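Local coordinates for protein putative Endoribonuclease L-PSP (Entamoeba histolytica, PDB 3M1X) that is of unproven function but belongs to the RutC (YjgF/YER057c/UK114) family of trimeric proteins and may have deaminase activity, at residues 93-98 with 122-127; 98-103 with 140-145. All coordinates share one frame; numbering follows the deposited sequence. Where two conformers were deposited one is given.

Interaction 1. Residues 93-98 with 122-127; sequences DKVVKT and HKPARA
His122 reaches Val95 with its ring: NE2 donates to Val95 O over 2.7 Å, with an N-H...O angle of 169°. The bond lies in the imidazole plane and meets a lone pair in the carbonyl plane, and CG placed anti to the backbone N (chi1 -176°) carries the ring across to it. One face of the same ring receives Asp93, whose CA makes a CH-pi contact 3.9 Å from the His122 centroid and whose O sits above the rim near CE1. Next along, the Val95 methyl CG1 packs against Pro124 CG at 3.8 Å. From there the backbones run parallel. Ala125 N binds Val96 O, Thr98 N binds Ala125 O at 2.9 Å, and Ala127 N binds Thr98 O at 3.2 Å. Lys97, its chain bent at chi2 and chi4, curls back so that NZ also donates to Thr98 O at 2.9 Å; this donor and Ala127 N arrive from opposite faces of the carbonyl plane. On the other face of the sheet, Thr98 OG1 lies 3.4 Å from Arg126 CG.

Further out, Tyr115 of helix 108-119 hydrogen-bonds Thr98 OG1 and gives a cation-pi partner to Arg126, which Asn112 and a bound citrate, probably from the crystallisation liquor, also hold. Lys97 NZ also forms a salt bridge with Glu143 of the second subunit. The pairing thus illustrates how the two parallel strands of a beta-alpha-beta unit are joined, here with a histidine side chain, just ahead of strand 125-130, extending the series of bonds to Val95 at the start of strand 95-102. With NE2 donating to Val95 O and Asp93 lying over one face, the imidazole is held in its rotation; the bond needs the proton on NE2.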
loop_
_atom_site.group_PDB
_atom_site.type_symbol
_atom_site.label_atom_id
_atom_site.label_comp_id
_atom_site.label_asym_id
_atom_site.label_seq_id
_atom_site.Cartn_x
_atom_site.Cartn_y
_atom_site.Cartn_z
ATOM N N ASP A 93 -2.108 -18.525 6.688
ATOM C CA ASP A 93 -3.411 -18.354 7.336
ATOM C C ASP A 93 -3.488 -17.176 8.256
ATOM O O ASP A 93 -4.591 -16.744 8.600
ATOM C CB ASP A 93 -3.779 -19.598 8.187
ATOM C CG ASP A 93 -4.284 -20.728 7.398
ATOM O OD1 ASP A 93 -4.636 -20.622 6.215
ATOM O OD2 ASP A 93 -4.347 -21.840 7.969
ATOM N N LYS A 94 -2.351 -16.599 8.617
ATOM C CA LYS A 94 -2.281 -15.411 9.459
ATOM C C LYS A 94 -2.147 -14.121 8.683
ATOM O O LYS A 94 -1.981 -13.052 9.266
ATOM C CB LYS A 94 -1.185 -15.593 10.493
ATOM C CG LYS A 94 -1.551 -16.562 11.610
ATOM C CD LYS A 94 -0.403 -16.798 12.554
ATOM C CE LYS A 94 -0.809 -17.740 13.713
ATOM N NZ LYS A 94 0.295 -17.933 14.672
ATOM N N VAL A 95 -2.211 -14.162 7.347
ATOM C CA VAL A 95 -2.147 -12.986 6.522
ATOM C C VAL A 95 -3.447 -12.207 6.660
ATOM O O VAL A 95 -4.531 -12.756 6.429
ATOM C CB VAL A 95 -1.812 -13.304 5.081
ATOM C CG1 VAL A 95 -1.923 -12.072 4.192
ATOM C CG2 VAL A 95 -0.431 -13.923 4.988
ATOM N N VAL A 96 -3.353 -10.924 6.968
ATOM C CA VAL A 96 -4.587 -10.091 7.102
ATOM C C VAL A 96 -4.861 -9.329 5.854
ATOM O O VAL A 96 -6.065 -9.098 5.564
ATOM C CB VAL A 96 -4.579 -9.110 8.324
ATOM C CG1 VAL A 96 -4.411 -9.926 9.569
ATOM C CG2 VAL A 96 -3.543 -7.955 8.225
ATOM N N LYS A 97 -3.869 -8.922 5.089
ATOM C CA LYS A 97 -4.054 -8.036 3.953
ATOM C C LYS A 97 -2.917 -8.268 3.000
ATOM O O LYS A 97 -1.764 -8.345 3.412
ATOM C CB LYS A 97 -4.039 -6.558 4.467
ATOM C CG LYS A 97 -3.916 -5.452 3.459
ATOM C CD LYS A 97 -5.132 -5.347 2.592
ATOM C CE LYS A 97 -5.142 -4.054 1.669
ATOM N NZ LYS A 97 -3.901 -4.006 0.877
ATOM N N THR A 98 -3.198 -8.289 1.698
ATOM C CA THR A 98 -2.203 -8.286 0.643
ATOM C C THR A 98 -2.434 -7.132 -0.318
ATOM O O THR A 98 -3.528 -6.591 -0.389
ATOM C CB THR A 98 -2.231 -9.600 -0.146
ATOM O OG1 THR A 98 -3.418 -9.620 -0.916
ATOM C CG2 THR A 98 -2.125 -10.831 0.719
ATOM N N HIS A 122 -8.264 -19.523 3.053
ATOM C CA HIS A 122 -8.016 -18.250 3.757
ATOM C C HIS A 122 -8.149 -17.096 2.771
ATOM O O HIS A 122 -7.652 -17.144 1.674
ATOM C CB HIS A 122 -6.610 -18.289 4.366
ATOM C CG HIS A 122 -6.338 -17.058 5.177
ATOM N ND1 HIS A 122 -7.134 -16.721 6.233
ATOM C CD2 HIS A 122 -5.429 -16.066 5.036
ATOM C CE1 HIS A 122 -6.701 -15.579 6.747
ATOM N NE2 HIS A 122 -5.661 -15.162 6.038
ATOM N N LYS A 123 -8.813 -16.034 3.234
ATOM C CA LYS A 123 -9.217 -14.919 2.380
ATOM C C LYS A 123 -8.818 -13.580 2.996
ATOM O O LYS A 123 -9.621 -12.873 3.582
ATOM C CB LYS A 123 -10.725 -14.967 2.110
ATOM C CG LYS A 123 -11.084 -16.292 1.140
ATOM C CD LYS A 123 -12.508 -16.349 0.777
ATOM C CE LYS A 123 -12.747 -17.627 0.013
ATOM N NZ LYS A 123 -14.205 -17.629 -0.307
ATOM N N PRO A 124 -7.574 -13.165 2.830
ATOM C CA PRO A 124 -7.119 -11.848 3.298
ATOM C C PRO A 124 -7.939 -10.714 2.680
ATOM O O PRO A 124 -8.482 -10.884 1.560
ATOM C CB PRO A 124 -5.654 -11.759 2.847
ATOM C CG PRO A 124 -5.229 -13.214 2.734
ATOM C CD PRO A 124 -6.440 -13.944 2.260
ATOM N N ALA A 125 -7.911 -9.576 3.288
ATOM C CA ALA A 125 -8.250 -8.381 2.583
ATOM C C ALA A 125 -7.259 -8.183 1.463
ATOM O O ALA A 125 -6.116 -8.645 1.543
ATOM C CB ALA A 125 -8.313 -7.169 3.522
ATOM N N ARG A 126 -7.605 -7.441 0.418
ATOM C CA ARG A 126 -6.783 -7.358 -0.786
ATOM C C ARG A 126 -7.025 -6.091 -1.565
ATOM O O ARG A 126 -8.141 -5.588 -1.636
ATOM C CB ARG A 126 -7.059 -8.570 -1.685
ATOM C CG ARG A 126 -6.048 -8.731 -2.808
ATOM C CD ARG A 126 -6.233 -10.027 -3.560
ATOM N NE ARG A 126 -7.392 -9.975 -4.435
ATOM C CZ ARG A 126 -7.615 -10.870 -5.360
ATOM N NH1 ARG A 126 -6.906 -11.974 -5.453
ATOM N NH2 ARG A 126 -8.629 -10.670 -6.219
ATOM N N ALA A 127 -5.950 -5.581 -2.168
ATOM C CA ALA A 127 -6.035 -4.607 -3.234
ATOM C C ALA A 127 -5.129 -5.010 -4.339
ATOM O O ALA A 127 -4.027 -5.490 -4.106
ATOM C CB ALA A 127 -5.663 -3.213 -2.749
#

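Interaction 2. Residues 98-103 with 140-145; sequences TTCLLA and VEVECI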
loop_
_atom_site.group_PDB
_atom_site.type_symbol
_atom_site.label_atom_id
_atom_site.label_comp_id
_atom_site.label_asym_id
_atom_site.label_seq_id
_atom_site.Cartn_x
_atom_site.Cartn_y
_atom_site.Cartn_z
ATOM N N THR A 98 -3.198 -8.289 1.698
ATOM C CA THR A 98 -2.203 -8.286 0.643
ATOM C C THR A 98 -2.434 -7.132 -0.318
ATOM O O THR A 98 -3.528 -6.591 -0.389
ATOM C CB THR A 98 -2.231 -9.600 -0.146
ATOM O OG1 THR A 98 -3.418 -9.620 -0.916
ATOM C CG2 THR A 98 -2.125 -10.831 0.719
ATOM N N THR A 99 -1.386 -6.802 -1.032
ATOM C CA THR A 99 -1.472 -5.915 -2.149
ATOM C C THR A 99 -0.781 -6.627 -3.303
ATOM O O THR A 99 0.380 -7.063 -3.174
ATOM C CB THR A 99 -0.855 -4.539 -1.901
ATOM O OG1 THR A 99 -1.465 -3.995 -0.729
ATOM C CG2 THR A 99 -1.112 -3.598 -3.086
ATOM N N CYS A 100 -1.474 -6.737 -4.428
ATOM C CA CYS A 100 -1.071 -7.539 -5.589
ATOM C C CYS A 100 -0.881 -6.636 -6.791
ATOM O O CYS A 100 -1.842 -6.020 -7.247
ATOM C CB CYS A 100 -2.125 -8.603 -5.867
ATOM S SG CYS A 100 -2.418 -9.735 -4.495
ATOM N N LEU A 101 0.380 -6.534 -7.226
ATOM C CA LEU A 101 0.787 -5.637 -8.299
ATOM C C LEU A 101 1.099 -6.422 -9.518
ATOM O O LEU A 101 1.891 -7.395 -9.463
ATOM C CB LEU A 101 2.004 -4.831 -7.878
ATOM C CG LEU A 101 1.880 -3.936 -6.646
ATOM C CD1 LEU A 101 2.053 -4.671 -5.337
ATOM C CD2 LEU A 101 2.930 -2.789 -6.765
ATOM N N LEU A 102 0.529 -6.061 -10.639
ATOM C CA LEU A 102 0.775 -6.745 -11.937
ATOM C C LEU A 102 1.440 -5.825 -12.899
ATOM O O LEU A 102 1.121 -4.647 -12.949
ATOM C CB LEU A 102 -0.580 -7.210 -12.513
ATOM C CG LEU A 102 -1.297 -8.239 -11.678
ATOM C CD1 LEU A 102 -2.753 -8.362 -12.182
ATOM C CD2 LEU A 102 -0.586 -9.565 -11.677
ATOM N N ALA A 103 2.258 -6.381 -13.750
ATOM C CA ALA A 103 2.817 -5.629 -14.881
ATOM C C ALA A 103 1.751 -5.399 -15.924
ATOM O O ALA A 103 1.844 -4.437 -16.703
ATOM C CB ALA A 103 4.043 -6.346 -15.501
ATOM N N VAL A 140 4.849 -9.584 -11.684
ATOM C CA VAL A 140 3.957 -9.641 -10.517
ATOM C C VAL A 140 4.788 -9.421 -9.280
ATOM O O VAL A 140 5.903 -9.912 -9.189
ATOM C CB VAL A 140 3.190 -10.963 -10.500
ATOM C CG1 VAL A 140 4.099 -12.181 -10.631
ATOM C CG2 VAL A 140 2.312 -11.083 -9.272
ATOM N N GLU A 141 4.213 -8.694 -8.320
ATOM C CA GLU A 141 4.797 -8.415 -7.047
ATOM C C GLU A 141 3.699 -8.485 -6.023
ATOM O O GLU A 141 2.642 -7.897 -6.246
ATOM C CB GLU A 141 5.434 -7.026 -7.099
ATOM C CG GLU A 141 6.097 -6.585 -5.812
ATOM C CD GLU A 141 6.531 -5.091 -5.834
ATOM O OE1 GLU A 141 7.228 -4.810 -6.701
ATOM O OE2 GLU A 141 6.048 -4.342 -4.972
ATOM N N VAL A 142 3.895 -9.135 -4.872
ATOM C CA VAL A 142 2.855 -9.242 -3.827
ATOM C C VAL A 142 3.490 -8.941 -2.480
ATOM O O VAL A 142 4.473 -9.571 -2.110
ATOM C CB VAL A 142 2.180 -10.607 -3.815
ATOM C CG1 VAL A 142 1.093 -10.611 -2.674
ATOM C CG2 VAL A 142 1.502 -10.941 -5.172
ATOM N N GLU A 143 2.952 -7.956 -1.812
ATOM C CA GLU A 143 3.307 -7.649 -0.409
ATOM C C GLU A 143 2.172 -8.031 0.504
ATOM O O GLU A 143 1.026 -8.264 0.066
ATOM C CB GLU A 143 3.652 -6.180 -0.233
ATOM C CG GLU A 143 2.494 -5.247 -0.634
ATOM C CD GLU A 143 2.732 -3.832 -0.404
ATOM O OE1 GLU A 143 3.726 -3.368 0.050
ATOM O OE2 GLU A 143 1.787 -3.034 -0.768
ATOM N N CYS A 144 2.420 -8.108 1.800
ATOM C CA CYS A 144 1.340 -8.402 2.767
ATOM C C CYS A 144 1.676 -7.958 4.160
ATOM O O CYS A 144 2.829 -7.659 4.470
ATOM C CB CYS A 144 0.998 -9.881 2.705
ATOM S SG CYS A 144 2.161 -10.977 3.537
ATOM N N ILE A 145 0.643 -7.954 4.995
ATOM C CA ILE A 145 0.792 -7.818 6.417
ATOM C C ILE A 145 0.112 -8.986 7.062
ATOM O O ILE A 145 -0.950 -9.451 6.630
ATOM C CB ILE A 145 0.243 -6.475 6.988
ATOM C CG1 ILE A 145 0.586 -6.327 8.502
ATOM C CG2 ILE A 145 -1.232 -6.358 6.738
ATOM C CD1 ILE A 145 -0.030 -5.113 9.111
#
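Strand segments 98-102 and 140-145 run antiparallel, their axes 4.6 Å apart at closest and their directions 171° apart, within the mixed beta sheet of the RutC-type alpha-beta fold. Thr99 with Glu143 and Leu101 with Glu141 are the hydrogen-bonded pairs, each closed by two reciprocal N-H...O bonds; Leu101 N to Glu141 O, at 2.8 Å, is the shortest and lies almost in line with the carbonyl bond. Thr98 with Cys144, Cys100 with Val142 and Leu102 with Val140 are the non-hydrogen-bonded pairs. There, CA-H groups lean on the same carbonyls, as Val140 CA does on Leu101 O at 3.2 Å.

Alternation sorts the side chains into two unlike faces. On the face of Thr98, Cys100, Leu102, Val140, Val142 and Cys144, mostly apolar groups meet: Cys100 SG lies 4.1 Å from Val142 CG1, and the Leu102 and Val140 side chains cross, CD2 of the leucine near CG2 of the valine. Helices 70-87 and 108-119 cover this side, Phe111 resting on Cys100, Val140 and Val142. The other face turns to the subunit interface. Here Leu101 and Glu141 lie alongside each other and point the same way, with Leu101 CD1 3.4 Å from Glu141 O and both leucine methyls near OE2. A bound citrate, probably from the crystallisation liquor, lies about 3 Å from the Glu141 side chain (nearest atoms). Phe129 of the third subunit packs on Leu101, and Cys128 of that subunit on Glu141.

Glu143 and Thr99 repeat the side-by-side posture. With CG set between the backbone N and the carbonyl carbon (chi1 59°), the glutamate swings over its neighbour. Its OE1 forms a salt bridge with Lys97 of the third subunit, while OE2 rests 3.2 Å from Thr99 CB.

Followed from the N terminus, the chain passes through the earlier strands and helix 70-87 before entering strand 95-102, which takes part in both contacts and passes from one to the other at Thr98. After helix 108-119 it returns alongside, and interaction 1 closes the beta-alpha-beta crossover, a parallel connection. The chain then leaves strand 125-130 and comes back as strand 140-146, where interaction 2 closes a longer loop with antiparallel sense. The two closures cross, because their segments alternate along the sequence. Strand 95-102 therefore lies between its two partners in one sheet, and the contacts touch directly: Val96 N probably bonds Ile145 O, and Ala127 O probably accepts from Cys100 N.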